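Local coordinates for endoglucanase, family GH5 (Zobellia galactanivorans, PDB 6GL0), which hydrolyses hemicelluloses, probably including mixed-linked glucan, as a family GH5 glycoside hydrolase, at residues 56-61 / 96-101; 141-146 / 188-193; 214-219 / 261-266. The protein carries 1 engineered substitution. All coordinates share one frame; numbering follows the deposited sequence.

Interaction 1: 56-61 / 96-101; sequences LRLPVT and VIINIH. With GLC (alpha-D-glucopyranose), chain D.
The parallel strands of 56-61 and 96-101 are neighbours, with axes 4.6 Å apart and 17° between their directions. Ile-97 N gives a hydrogen bond to Leu-56 O (2.9 Å), and Leu-58 N gives one to Ile-97 O (2.8 Å). Further along, the Asn-99 side chain takes over. Its CG lies between its own backbone N and carbonyl carbon (chi1 83°), which turns the amide toward 56-61. Asn-99 OD1 accepts Val-60 N at 2.9 Å. Asn-99 ND2 gives a straight bond to His-101 ND1 (3.1 Å), in the plane of both flat groups, and also reaches Glu-142. This bond helps to fix the rotation of the imidazole. Pro-59 CB packs 3.3 Å from His-101 ND1. A second hold is His-101 NE2, hydrogen-bonded to O3 of the glucose (3.0 Å). The Arg-57 side chain runs obliquely to that of Asn-99, guanidinium and amide planes nearly perpendicular. Arg-57 NH2 and Asn-99 ND2 are close (3.3 Å), but both are donors. Arg-57 is held by Asn-20, Asn-145 and a salt bridge to Glu-142. Leu-58 and Ile-98 lie on the other face, where Leu-58 meets helix 76-90. This is a beta-alpha-beta unit of a TIM barrel, with the glycan pocket at its C-terminal strand ends.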
loop_
_atom_site.group_PDB
_atom_site.type_symbol
_atom_site.label_atom_id
_atom_site.label_comp_id
_atom_site.label_asym_id
_atom_site.label_seq_id
_atom_site.Cartn_x
_atom_site.Cartn_y
_atom_site.Cartn_z
ATOM N N LEU A 56 -1.350 23.805 16.369
ATOM C CA LEU A 56 -1.085 25.145 15.836
ATOM C C LEU A 56 0.253 25.107 15.096
ATOM O O LEU A 56 1.265 24.728 15.667
ATOM C CB LEU A 56 -1.043 26.207 16.951
ATOM C CG LEU A 56 -0.657 27.610 16.449
ATOM C CD1 LEU A 56 -1.826 28.274 15.708
ATOM C CD2 LEU A 56 -0.172 28.501 17.585
ATOM N N ARG A 57 0.241 25.493 13.822
ATOM C CA ARG A 57 1.465 25.789 13.083
ATOM C C ARG A 57 1.687 27.284 13.229
ATOM O O ARG A 57 0.784 28.097 12.945
ATOM C CB ARG A 57 1.365 25.407 11.610
ATOM C CG ARG A 57 2.663 25.539 10.874
ATOM C CD ARG A 57 2.727 24.530 9.759
ATOM N NE ARG A 57 3.849 24.676 8.821
ATOM C CZ ARG A 57 3.858 25.489 7.754
ATOM N NH1 ARG A 57 2.852 26.298 7.509
ATOM N NH2 ARG A 57 4.904 25.490 6.928
ATOM N N LEU A 58 2.893 27.599 13.673
ATOM C CA LEU A 58 3.381 28.941 13.967
ATOM C C LEU A 58 4.530 29.232 13.006
ATOM O O LEU A 58 5.705 29.112 13.375
ATOM C CB LEU A 58 3.898 28.984 15.415
ATOM C CG LEU A 58 4.536 30.295 15.951
ATOM C CD1 LEU A 58 3.702 31.506 15.656
ATOM C CD2 LEU A 58 4.744 30.175 17.469
ATOM N N PRO A 59 4.215 29.577 11.750
ATOM C CA PRO A 59 5.304 29.888 10.826
ATOM C C PRO A 59 6.043 31.202 11.219
ATOM O O PRO A 59 5.402 32.167 11.657
ATOM C CB PRO A 59 4.571 30.047 9.498
ATOM C CG PRO A 59 3.227 30.581 9.905
ATOM C CD PRO A 59 2.897 29.893 11.171
ATOM N N VAL A 60 7.366 31.223 11.058
ATOM C CA VAL A 60 8.196 32.366 11.454
ATOM C C VAL A 60 9.208 32.666 10.394
ATOM O O VAL A 60 9.967 31.809 9.975
ATOM C CB VAL A 60 8.947 32.129 12.787
ATOM C CG1 VAL A 60 9.751 33.366 13.199
ATOM C CG2 VAL A 60 7.974 31.763 13.899
ATOM N N THR A 61 9.234 33.917 9.986
ATOM C CA THR A 61 10.232 34.414 9.059
ATOM C C THR A 61 11.251 35.128 9.945
ATOM O O THR A 61 10.900 36.019 10.706
ATOM C CB THR A 61 9.634 35.360 8.034
ATOM O OG1 THR A 61 8.898 34.601 7.083
ATOM C CG2 THR A 61 10.705 36.099 7.311
ATOM N N VAL A 96 2.433 22.424 18.809
ATOM C CA VAL A 96 2.848 23.641 18.123
ATOM C C VAL A 96 4.074 23.388 17.301
ATOM O O VAL A 96 5.008 22.763 17.756
ATOM C CB VAL A 96 2.924 24.826 19.053
ATOM C CG1 VAL A 96 3.810 24.502 20.197
ATOM C CG2 VAL A 96 3.384 26.058 18.320
ATOM N N ILE A 97 4.005 23.850 16.051
ATOM C CA ILE A 97 5.067 23.698 15.095
ATOM C C ILE A 97 5.699 25.073 14.852
ATOM O O ILE A 97 5.015 25.988 14.472
ATOM C CB ILE A 97 4.540 23.195 13.740
ATOM C CG1 ILE A 97 3.935 21.811 13.885
ATOM C CG2 ILE A 97 5.670 23.225 12.705
ATOM C CD1 ILE A 97 3.029 21.419 12.734
ATOM N N ILE A 98 7.009 25.164 15.037
ATOM C CA ILE A 98 7.800 26.354 14.752
ATOM C C ILE A 98 8.717 26.051 13.581
ATOM O O ILE A 98 9.408 25.034 13.585
ATOM C CB ILE A 98 8.667 26.750 15.968
ATOM C CG1 ILE A 98 7.735 27.220 17.078
ATOM C CG2 ILE A 98 9.610 27.889 15.626
ATOM C CD1 ILE A 98 8.439 27.496 18.398
ATOM N N ASN A 99 8.755 26.965 12.615
ATOM C CA ASN A 99 9.589 26.793 11.438
ATOM C C ASN A 99 10.509 27.956 11.074
ATOM O O ASN A 99 10.583 28.960 11.802
ATOM C CB ASN A 99 8.705 26.365 10.249
ATOM C CG ASN A 99 8.019 27.513 9.540
ATOM O OD1 ASN A 99 8.136 28.696 9.902
ATOM N ND2 ASN A 99 7.307 27.156 8.474
ATOM N N ILE A 100 11.239 27.753 9.954
ATOM C CA ILE A 100 11.842 28.817 9.168
ATOM C C ILE A 100 10.986 28.963 7.896
ATOM O O ILE A 100 10.862 27.984 7.119
ATOM C CB ILE A 100 13.296 28.492 8.811
ATOM C CG1 ILE A 100 14.170 28.502 10.054
ATOM C CG2 ILE A 100 13.843 29.496 7.775
ATOM C CD1 ILE A 100 15.638 28.236 9.767
ATOM N N HIS A 101 10.413 30.167 7.699
ATOM C CA HIS A 101 9.379 30.417 6.684
ATOM C C HIS A 101 9.930 31.221 5.487
ATOM O O HIS A 101 10.619 30.609 4.670
ATOM C CB HIS A 101 8.107 31.024 7.281
ATOM C CG HIS A 101 6.875 30.691 6.516
ATOM N ND1 HIS A 101 6.190 29.500 6.691
ATOM C CD2 HIS A 101 6.175 31.395 5.593
ATOM C CE1 HIS A 101 5.135 29.480 5.891
ATOM N NE2 HIS A 101 5.086 30.627 5.234
HETATM C C1 GLC D . 2.456 28.374 1.166
HETATM C C2 GLC D . 3.317 29.451 1.839
HETATM C C3 GLC D . 2.487 30.552 2.472
HETATM C C4 GLC D . 1.517 31.085 1.441
HETATM C C5 GLC D . 0.644 29.929 0.997
HETATM C C6 GLC D . -0.420 30.298 -0.031
HETATM O O1 GLC D . 1.820 27.481 2.089
HETATM O O2 GLC D . 4.101 28.785 2.832
HETATM O O3 GLC D . 3.349 31.574 2.938
HETATM O O4 GLC D . 0.709 32.101 2.005
HETATM O O5 GLC D . 1.494 28.994 0.379
HETATM O O6 GLC D . 0.214 30.832 -1.178
#

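Interaction 2: 141-146 / 188-193; sequences FETLNE and RKIMVS. With GLC (alpha-D-glucopyranose), chain D.
Phe-141 and Glu-142 pair with Ile-190 and Met-191 as adjacent parallel strands of the TIM barrel. This end is tight. The CA atoms of Glu-142 and Met-191 are 4.4 Å apart. Met-191 N hydrogen-bonds to Phe-141 O at 2.7 Å, and Thr-143 N hydrogen-bonds to Met-191 O. The hydrogen bond from Phe-141 N to Lys-189 O is weak.

Side chains pack both faces. On the helix side, Arg-188 lays its CD over one face of the Phe-141 ring, 3.8 Å from the ring centroid and 15° off the normal, a CH-pi contact. Its NE sits above the same ring and is hydrogen-bonded to Asn-185. Thr-143 and Ile-190 cross at about a right angle, touching through their CG2 methyls, and the Thr-143 hydroxyl is hydrogen-bonded to His-171 of helix 161-180. On the inner face, the Met-191 methyl CE touches Glu-142 OE1 at 3.4 Å. The carboxylate has its stronger partner in Arg-57.

Further on the two segments part, and the CA atoms of Leu-144 and Ser-193 are 6.6 Å apart. The looser end is still buried, and a water enters it. The water accepts a hydrogen bond from Leu-144 N and lies 2.7 Å from Met-191 O, to which it probably donates. Direct contact is kept by Ser-193. Its OG, between the backbone N and carbonyl carbon (chi1 59°), gives a hydrogen bond to Leu-144 O at 2.9 Å.

Past this point 141-146 leaves its partner and enters the glycan pocket with Asn-145 and Glu-146, the Asn-Glu pair of the GH5 signature. The Glu-146 carboxylate lies beside C1 of the glucose and is hydrogen-bonded to His-221. Asn-145 ND2 donates to the glucose O2 at 2.9 Å, with an N-H...O angle of 164°.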
loop_
_atom_site.group_PDB
_atom_site.type_symbol
_atom_site.label_atom_id
_atom_site.label_comp_id
_atom_site.label_asym_id
_atom_site.label_seq_id
_atom_site.Cartn_x
_atom_site.Cartn_y
_atom_site.Cartn_z
ATOM N N PHE A 141 9.709 21.090 15.708
ATOM C CA PHE A 141 10.441 21.945 14.805
ATOM C C PHE A 141 10.222 21.481 13.363
ATOM O O PHE A 141 10.261 20.266 13.074
ATOM C CB PHE A 141 11.958 21.952 15.041
ATOM C CG PHE A 141 12.393 22.472 16.381
ATOM C CD1 PHE A 141 11.727 23.493 17.028
ATOM C CD2 PHE A 141 13.529 21.935 16.978
ATOM C CE1 PHE A 141 12.168 23.956 18.272
ATOM C CE2 PHE A 141 13.970 22.397 18.222
ATOM C CZ PHE A 141 13.293 23.408 18.858
ATOM N N GLU A 142 10.030 22.471 12.476
ATOM C CA GLU A 142 10.023 22.255 11.038
ATOM C C GLU A 142 11.200 23.046 10.450
ATOM O O GLU A 142 11.230 24.261 10.567
ATOM C CB GLU A 142 8.692 22.726 10.507
ATOM C CG GLU A 142 8.518 22.608 9.009
ATOM C CD GLU A 142 7.229 23.274 8.541
ATOM O OE1 GLU A 142 6.177 23.013 9.113
ATOM O OE2 GLU A 142 7.265 24.081 7.577
ATOM N N THR A 143 12.154 22.348 9.832
ATOM C CA THR A 143 13.436 22.932 9.493
ATOM C C THR A 143 13.357 24.024 8.422
ATOM O O THR A 143 13.899 25.087 8.623
ATOM C CB THR A 143 14.483 21.839 9.132
ATOM O OG1 THR A 143 13.920 20.840 8.288
ATOM C CG2 THR A 143 14.971 21.150 10.422
ATOM N N LEU A 144 12.633 23.764 7.328
ATOM C CA LEU A 144 12.465 24.695 6.217
ATOM C C LEU A 144 11.064 24.584 5.591
ATOM O O LEU A 144 10.615 23.491 5.267
ATOM C CB LEU A 144 13.471 24.398 5.119
ATOM C CG LEU A 144 14.942 24.415 5.505
ATOM C CD1 LEU A 144 15.777 23.783 4.421
ATOM C CD2 LEU A 144 15.405 25.852 5.764
ATOM N N ASN A 145 10.411 25.731 5.386
ATOM C CA ASN A 145 9.036 25.785 4.945
ATOM C C ASN A 145 8.862 25.188 3.562
ATOM O O ASN A 145 8.250 24.132 3.420
ATOM C CB ASN A 145 8.473 27.235 5.000
ATOM C CG ASN A 145 7.086 27.362 4.380
ATOM O OD1 ASN A 145 6.201 26.571 4.685
ATOM N ND2 ASN A 145 6.878 28.366 3.533
ATOM N N GLU A 146 9.310 25.939 2.565
ATOM C CA GLU A 146 9.224 25.591 1.156
ATOM C C GLU A 146 10.558 25.945 0.467
ATOM O O GLU A 146 10.594 26.804 -0.399
ATOM C CB GLU A 146 8.021 26.307 0.525
ATOM C CG GLU A 146 6.691 25.837 1.104
ATOM C CD GLU A 146 5.468 26.387 0.378
ATOM O OE1 GLU A 146 5.585 27.416 -0.336
ATOM O OE2 GLU A 146 4.381 25.779 0.510
ATOM N N ARG A 188 13.100 15.242 20.066
ATOM C CA ARG A 188 11.979 15.991 19.561
ATOM C C ARG A 188 11.670 15.641 18.101
ATOM O O ARG A 188 12.563 15.372 17.317
ATOM C CB ARG A 188 12.264 17.477 19.688
ATOM C CG ARG A 188 11.097 18.386 19.361
ATOM C CD ARG A 188 11.509 19.854 19.377
ATOM N NE ARG A 188 12.240 20.184 20.586
ATOM C CZ ARG A 188 11.704 20.279 21.797
ATOM N NH1 ARG A 188 12.469 20.568 22.828
ATOM N NH2 ARG A 188 10.420 20.080 21.991
ATOM N N LYS A 189 10.388 15.635 17.773
ATOM C CA LYS A 189 9.950 15.415 16.401
ATOM C C LYS A 189 10.340 16.625 15.545
ATOM O O LYS A 189 10.200 17.780 15.960
ATOM C CB LYS A 189 8.456 15.156 16.357
ATOM C CG LYS A 189 8.021 13.958 17.177
ATOM C CD LYS A 189 8.478 12.670 16.545
ATOM C CE LYS A 189 7.884 11.455 17.282
ATOM N NZ LYS A 189 8.603 11.066 18.526
ATOM N N ILE A 190 10.881 16.327 14.368
ATOM C CA ILE A 190 11.278 17.326 13.383
ATOM C C ILE A 190 10.573 17.053 12.023
ATOM O O ILE A 190 10.693 15.971 11.454
ATOM C CB ILE A 190 12.801 17.327 13.181
ATOM C CG1 ILE A 190 13.515 17.607 14.523
ATOM C CG2 ILE A 190 13.207 18.411 12.175
ATOM C CD1 ILE A 190 15.032 17.487 14.450
ATOM N N MET A 191 9.877 18.055 11.514
ATOM C CA MET A 191 9.269 17.986 10.176
ATOM C C MET A 191 10.272 18.464 9.085
ATOM O O MET A 191 10.740 19.603 9.116
ATOM C CB MET A 191 7.991 18.829 10.156
ATOM C CG MET A 191 6.831 18.176 10.873
ATOM S SD MET A 191 5.463 19.271 11.323
ATOM C CE MET A 191 4.996 19.908 9.686
ATOM N N VAL A 192 10.604 17.575 8.148
ATOM C CA VAL A 192 11.552 17.811 7.082
ATOM C C VAL A 192 10.823 17.760 5.730
ATOM O O VAL A 192 10.236 16.724 5.337
ATOM C CB VAL A 192 12.667 16.758 7.140
ATOM C CG1 VAL A 192 13.578 16.805 5.922
ATOM C CG2 VAL A 192 13.469 16.917 8.425
ATOM N N SER A 193 10.901 18.858 4.981
ATOM C CA SER A 193 10.230 18.984 3.692
ATOM C C SER A 193 11.018 18.510 2.479
ATOM O O SER A 193 12.244 18.475 2.449
ATOM C CB SER A 193 9.847 20.436 3.458
ATOM O OG SER A 193 11.006 21.273 3.486
HETATM C C1 GLC D . 2.456 28.374 1.166
HETATM C C2 GLC D . 3.317 29.451 1.839
HETATM C C3 GLC D . 2.487 30.552 2.472
HETATM C C4 GLC D . 1.517 31.085 1.441
HETATM C C5 GLC D . 0.644 29.929 0.997
HETATM C C6 GLC D . -0.420 30.298 -0.031
HETATM O O1 GLC D . 1.820 27.481 2.089
HETATM O O2 GLC D . 4.101 28.785 2.832
HETATM O O3 GLC D . 3.349 31.574 2.938
HETATM O O4 GLC D . 0.709 32.101 2.005
HETATM O O5 GLC D . 1.494 28.994 0.379
HETATM O O6 GLC D . 0.214 30.832 -1.178
HETATM O O HOH W 1 10.830 21.130 6.855
#

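Interaction 3: 214-219 / 261-266; sequences KNVIVS and DNRAVV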
loop_
_atom_site.group_PDB
_atom_site.type_symbol
_atom_site.label_atom_id
_atom_site.label_comp_id
_atom_site.label_asym_id
_atom_site.label_seq_id
_atom_site.Cartn_x
_atom_site.Cartn_y
_atom_site.Cartn_z
ATOM N N LYS A 214 15.008 8.676 13.064
ATOM C CA LYS A 214 13.706 8.019 13.248
ATOM C C LYS A 214 12.629 8.917 13.811
ATOM O O LYS A 214 11.440 8.523 13.855
ATOM C CB LYS A 214 13.844 6.763 14.115
ATOM C CG LYS A 214 14.154 6.971 15.594
ATOM C CD LYS A 214 14.072 5.630 16.336
ATOM C CE LYS A 214 14.044 5.761 17.855
ATOM N NZ LYS A 214 15.089 6.648 18.433
ATOM N N ASN A 215 13.037 10.093 14.301
ATOM C CA ASN A 215 12.083 11.099 14.781
ATOM C C ASN A 215 11.800 12.253 13.788
ATOM O O ASN A 215 11.285 13.305 14.178
ATOM C CB ASN A 215 12.530 11.592 16.139
ATOM C CG ASN A 215 12.206 10.594 17.249
ATOM O OD1 ASN A 215 11.110 10.040 17.308
ATOM N ND2 ASN A 215 13.140 10.409 18.163
ATOM N N VAL A 216 12.122 12.029 12.516
ATOM C CA VAL A 216 11.786 12.955 11.453
ATOM C C VAL A 216 10.440 12.580 10.819
ATOM O O VAL A 216 10.188 11.427 10.495
ATOM C CB VAL A 216 12.904 13.049 10.401
ATOM C CG1 VAL A 216 12.411 13.666 9.085
ATOM C CG2 VAL A 216 14.057 13.878 10.979
ATOM N N ILE A 217 9.572 13.585 10.705
ATOM C CA ILE A 217 8.268 13.484 10.048
ATOM C C ILE A 217 8.388 14.157 8.687
ATOM O O ILE A 217 9.112 15.141 8.539
ATOM C CB ILE A 217 7.178 14.153 10.903
ATOM C CG1 ILE A 217 6.957 13.364 12.196
ATOM C CG2 ILE A 217 5.849 14.286 10.160
ATOM C CD1 ILE A 217 6.274 14.187 13.278
ATOM N N VAL A 218 7.708 13.607 7.682
ATOM C CA VAL A 218 7.697 14.210 6.330
ATOM C C VAL A 218 6.731 15.415 6.293
ATOM O O VAL A 218 5.625 15.337 6.819
ATOM C CB VAL A 218 7.292 13.183 5.259
ATOM C CG1 VAL A 218 7.146 13.828 3.899
ATOM C CG2 VAL A 218 8.341 12.105 5.179
ATOM N N SER A 219 7.185 16.514 5.677
ATOM C CA SER A 219 6.380 17.692 5.446
ATOM C C SER A 219 6.199 17.917 3.969
ATOM O O SER A 219 7.160 18.098 3.257
ATOM C CB SER A 219 7.055 18.932 6.050
ATOM O OG SER A 219 6.320 20.107 5.739
ATOM N N ASP A 261 8.117 3.934 2.491
ATOM C CA ASP A 261 9.218 4.479 3.316
ATOM C C ASP A 261 8.980 4.362 4.816
ATOM O O ASP A 261 9.844 4.711 5.583
ATOM C CB ASP A 261 9.489 5.950 2.963
ATOM C CG ASP A 261 10.010 6.143 1.540
ATOM O OD1 ASP A 261 10.285 5.164 0.817
ATOM O OD2 ASP A 261 10.187 7.305 1.141
ATOM N N ASN A 262 7.814 3.883 5.244
ATOM C CA ASN A 262 7.459 3.817 6.683
ATOM C C ASN A 262 7.691 5.131 7.464
ATOM O O ASN A 262 8.219 5.153 8.580
ATOM C CB ASN A 262 8.122 2.597 7.370
ATOM C CG ASN A 262 7.522 2.296 8.731
ATOM O OD1 ASN A 262 6.352 2.581 9.021
ATOM N ND2 ASN A 262 8.347 1.775 9.603
ATOM N N ARG A 263 7.230 6.221 6.857
ATOM C CA ARG A 263 7.277 7.544 7.466
ATOM C C ARG A 263 5.879 8.079 7.767
ATOM O O ARG A 263 4.896 7.651 7.152
ATOM C CB ARG A 263 8.027 8.483 6.520
ATOM C CG ARG A 263 9.509 8.226 6.424
ATOM C CD ARG A 263 10.197 8.719 7.667
ATOM N NE ARG A 263 11.579 8.249 7.712
ATOM C CZ ARG A 263 12.421 8.489 8.718
ATOM N NH1 ARG A 263 12.058 9.249 9.745
ATOM N NH2 ARG A 263 13.634 7.980 8.675
ATOM N N ALA A 264 5.787 8.966 8.752
ATOM C CA ALA A 264 4.585 9.767 8.981
ATOM C C ALA A 264 4.637 11.094 8.186
ATOM O O ALA A 264 5.715 11.604 7.874
ATOM C CB ALA A 264 4.413 10.052 10.447
ATOM N N VAL A 265 3.456 11.630 7.866
ATOM C CA VAL A 265 3.299 12.798 6.986
ATOM C C VAL A 265 2.360 13.818 7.591
ATOM O O VAL A 265 1.223 13.490 7.991
ATOM C CB VAL A 265 2.753 12.397 5.605
ATOM C CG1 VAL A 265 2.598 13.631 4.677
ATOM C CG2 VAL A 265 3.672 11.374 4.960
ATOM N N VAL A 266 2.867 15.050 7.709
ATOM C CA VAL A 266 2.045 16.187 8.089
ATOM C C VAL A 266 1.861 17.054 6.863
ATOM O O VAL A 266 2.840 17.516 6.271
ATOM C CB VAL A 266 2.709 17.006 9.209
ATOM C CG1 VAL A 266 1.983 18.305 9.455
ATOM C CG2 VAL A 266 2.684 16.201 10.499
HETATM O O HOH W 2 8.065 9.598 10.142
#
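The carbonyl oxygen of Val-216 is gripped by two donors. Arg-263 NH1 gives it a bent hydrogen bond of 3.0 Å (138° at the hydrogen), and a water gives it a second of 2.8 Å. The same water accepts Ala-264 N at 2.7 Å. It therefore bridges two backbones that have not yet come together as neighbouring parallel strands of the TIM barrel. This is the N-terminal end of the strands, away from the sugar.

Arg-263 reaches back along 214-219 with a bend at chi2 (-75°) and an otherwise extended chain. The carbonyl meets its guanidinium at the edge, near the plane, though somewhat tilted from it. NH1 has a further acceptor in Asp-213 O, so the arginine ties the turn before strand 216-221 to the start of strand 265-270.

Direct pairing follows. Val-218 N hydrogen-bonds to Ala-264 O at 2.8 Å, and Val-266 N hydrogen-bonds to Val-218 O at 2.9 Å. Val-218 thus bridges the residues on either side of Val-265, the usual parallel pattern. The second bond is nearly linear (168°).

Val-218 and Val-265 share the outer face, and Val-218 CB is 4.1 Å from Val-265 CG2. Both also lie against Phe-257 of helix 240-260. Val-218 CG2 touches Arg-263 CB too, where the two side chains cross at about a right angle. On the barrel interior, Ile-217 and Val-266 meet branch to branch. Val-12 of helix 8-14 packs on both, and on Ala-264, while Met-191 of the preceding strand touches both. The Ile-217 methyl CG2 lies 3.7 Å from Val-266 CG2.

In the fold
All three interactions join strands of one closed barrel and are largely buried; only interaction 3 reaches the surface, at Lys-214 and partly at Arg-263. Interactions 1 and 2 share a border, since strands 95-99 and 139-142 are neighbours. They meet through backbone hydrogen bonds, a salt bridge and side-chain hydrogen bonds, and both touch the glucose. Interactions 2 and 3 meet through strands 190-193 and 216-221, by backbone hydrogen bonds and apolar contacts. Interactions 1 and 3 do not touch; their centres are about 18 Å apart. The chemistry follows position. Interactions 1 and 2 become polar toward the C-terminal strand ends, whereas 214-219 / 261-266 has mostly apolar side-chain contacts and places its arginine at the opposite end.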